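Local atomic coordinates of putative sugar ABC transporter, substrate-binding protein (Clostridium phytofermentans, PDB entry 4WZZ), a protein that binds L-rhamnose in the cleft between its two lobes and probably delivers sugar to an ABC transporter for uptake. Residues 64-69 with 247-252. Sequence-based numbering, arbitrary orientation.
Sequences AGNPYN and PTTVGI. With RAM (alpha-L-rhamnopyranose), chain B.
Asn66 and Thr249 meet through a shared ligand atom: the anomeric hydroxyl O1 of alpha-L-rhamnopyranose takes a nearly straight bond from Asn66 ND2 (3.0 Å) and lies 2.8 Å from Thr249 OG1, in a hydrogen bond whose direction is open. Thr249 also supplies its backbone N to the ring oxygen O5 of the sugar, at 2.9 Å, so that one residue holds two neighbouring oxygens. The pyranose lies over one face of the Tyr68 ring, with C5 of the sugar 4.1 Å above the plane and over its centre, an example of the CH-pi stacking by which proteins recognise sugars. Beside O1 the two segments also touch directly: Val250 CG2 packs 3.6 Å from Asn66 CG, and the Thr249 and Asn66 side chains cross at about a right angle, with OG1 3.5 Å from Asn66 OD1. Set between backbone N and carbonyl carbon (chi1 65°), Thr249 OG1 meets O1, Tyr68 CB (3.5 Å) and a water that joins it to Asn66 OD1.

This is the interdomain cleft of a type I periplasmic binding protein, in which each lobe presents the N-terminal end of a helix, 67-82 from one and 249-261 from the other, to the ligand. Both helices begin with a side-chain cap. CG anti to the backbone N (chi1 -179°) carries the Asn66 amide toward the sugar, and its rotation (chi2 -10°) puts OD1 on Tyr68 N, which sits above the carbonyl plane, and ND2 on O1. Thr248 OG1 receives Gly251 N along an almost linear bond of 3.1 Å and is hydrogen-bonded to OD1 of Asp222, whose OD2 bonds the sugar. Farther out, Asp143 OD1 and Trp297 fix the position of the Tyr68 phenol end, and Asp143 OD2 bonds the rhamnose.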
loop_
_atom_site.group_PDB
_atom_site.type_symbol
_atom_site.label_atom_id
_atom_site.label_comp_id
_atom_site.label_asym_id
_atom_site.label_seq_id
_atom_site.Cartn_x
_atom_site.Cartn_y
_atom_site.Cartn_z
ATOM N N ALA A 64 7.957 11.044 -1.907
ATOM C CA ALA A 64 8.286 11.839 -0.718
ATOM C C ALA A 64 7.019 12.321 -0.019
ATOM O O ALA A 64 5.956 12.368 -0.618
ATOM C CB ALA A 64 9.112 13.039 -1.124
ATOM N N GLY A 65 7.172 12.698 1.246
ATOM C CA GLY A 65 6.134 13.423 1.943
ATOM C C GLY A 65 5.034 12.503 2.425
ATOM O O GLY A 65 3.922 12.958 2.671
ATOM N N ASN A 66 5.333 11.216 2.548
ATOM C CA ASN A 66 4.328 10.222 2.964
ATOM C C ASN A 66 4.892 9.335 4.067
ATOM O O ASN A 66 5.777 8.515 3.836
ATOM C CB ASN A 66 3.921 9.352 1.763
ATOM C CG ASN A 66 2.879 8.323 2.124
ATOM O OD1 ASN A 66 2.582 8.120 3.300
ATOM N ND2 ASN A 66 2.326 7.658 1.117
ATOM N N PRO A 67 4.419 9.504 5.298
ATOM C CA PRO A 67 4.980 8.743 6.413
ATOM C C PRO A 67 4.906 7.230 6.236
ATOM O O PRO A 67 5.781 6.525 6.753
ATOM C CB PRO A 67 4.143 9.213 7.624
ATOM C CG PRO A 67 3.561 10.494 7.217
ATOM C CD PRO A 67 3.427 10.505 5.736
ATOM N N TYR A 68 3.888 6.741 5.523
ATOM C CA TYR A 68 3.777 5.311 5.271
ATOM C C TYR A 68 5.020 4.839 4.515
ATOM O O TYR A 68 5.614 3.810 4.842
ATOM C CB TYR A 68 2.509 5.015 4.478
ATOM C CG TYR A 68 2.434 3.617 3.942
ATOM C CD1 TYR A 68 3.099 3.269 2.775
ATOM C CD2 TYR A 68 1.700 2.630 4.594
ATOM C CE1 TYR A 68 3.038 1.977 2.266
ATOM C CE2 TYR A 68 1.654 1.330 4.096
ATOM C CZ TYR A 68 2.320 1.016 2.934
ATOM O OH TYR A 68 2.265 -0.274 2.439
ATOM N N ASN A 69 5.437 5.615 3.528
ATOM C CA ASN A 69 6.598 5.235 2.724
ATOM C C ASN A 69 7.889 5.276 3.536
ATOM O O ASN A 69 8.810 4.487 3.313
ATOM C CB ASN A 69 6.750 6.151 1.510
ATOM C CG ASN A 69 5.634 5.974 0.488
ATOM O OD1 ASN A 69 4.950 4.958 0.472
ATOM N ND2 ASN A 69 5.448 6.963 -0.363
ATOM N N PRO A 247 -8.614 4.341 0.160
ATOM C CA PRO A 247 -7.592 3.281 0.302
ATOM C C PRO A 247 -6.179 3.814 0.059
ATOM O O PRO A 247 -5.431 3.332 -0.805
ATOM C CB PRO A 247 -7.993 2.278 -0.779
ATOM C CG PRO A 247 -8.558 3.176 -1.862
ATOM C CD PRO A 247 -9.374 4.186 -1.089
ATOM N N THR A 248 -5.818 4.816 0.858
ATOM C CA THR A 248 -4.525 5.482 0.785
ATOM C C THR A 248 -4.323 6.187 2.123
ATOM O O THR A 248 -5.235 6.845 2.628
ATOM C CB THR A 248 -4.439 6.543 -0.342
ATOM O OG1 THR A 248 -3.560 7.596 0.078
ATOM C CG2 THR A 248 -5.816 7.121 -0.675
ATOM N N THR A 249 -3.167 5.984 2.731
ATOM C CA THR A 249 -2.941 6.562 4.045
ATOM C C THR A 249 -2.995 8.086 4.006
ATOM O O THR A 249 -3.492 8.727 4.934
ATOM C CB THR A 249 -1.629 6.089 4.680
ATOM O OG1 THR A 249 -0.526 6.559 3.902
ATOM C CG2 THR A 249 -1.607 4.579 4.828
ATOM N N VAL A 250 -2.516 8.677 2.922
ATOM C CA VAL A 250 -2.543 10.118 2.773
ATOM C C VAL A 250 -3.981 10.600 2.571
ATOM O O VAL A 250 -4.439 11.547 3.223
ATOM C CB VAL A 250 -1.648 10.573 1.604
ATOM C CG1 VAL A 250 -1.798 12.083 1.327
ATOM C CG2 VAL A 250 -0.190 10.220 1.891
ATOM N N GLY A 251 -4.699 9.950 1.669
ATOM C CA GLY A 251 -6.059 10.345 1.378
ATOM C C GLY A 251 -6.989 10.247 2.570
ATOM O O GLY A 251 -7.816 11.143 2.805
ATOM N N ILE A 252 -6.875 9.158 3.327
ATOM C CA ILE A 252 -7.799 8.982 4.440
ATOM C C ILE A 252 -7.567 10.041 5.516
ATOM O O ILE A 252 -8.518 10.578 6.081
ATOM C CB ILE A 252 -7.789 7.551 5.007
ATOM C CG1 ILE A 252 -9.035 7.314 5.878
ATOM C CG2 ILE A 252 -6.480 7.250 5.746
ATOM C CD1 ILE A 252 -9.088 5.922 6.476
HETATM C C1 RAM B . -0.285 5.180 0.671
HETATM C C2 RAM B . 0.464 4.619 -0.532
HETATM C C3 RAM B . 0.767 3.128 -0.387
HETATM C C4 RAM B . -0.471 2.355 0.055
HETATM C C5 RAM B . -1.096 3.008 1.286
HETATM C C6 RAM B . -2.392 2.324 1.691
HETATM O O1 RAM B . 0.582 5.239 1.749
HETATM O O2 RAM B . -0.352 4.866 -1.636
HETATM O O3 RAM B . 1.276 2.682 -1.641
HETATM O O4 RAM B . -0.120 1.012 0.336
HETATM O O5 RAM B . -1.378 4.361 1.046
HETATM O O HOH W 1 0.148 8.697 5.253
#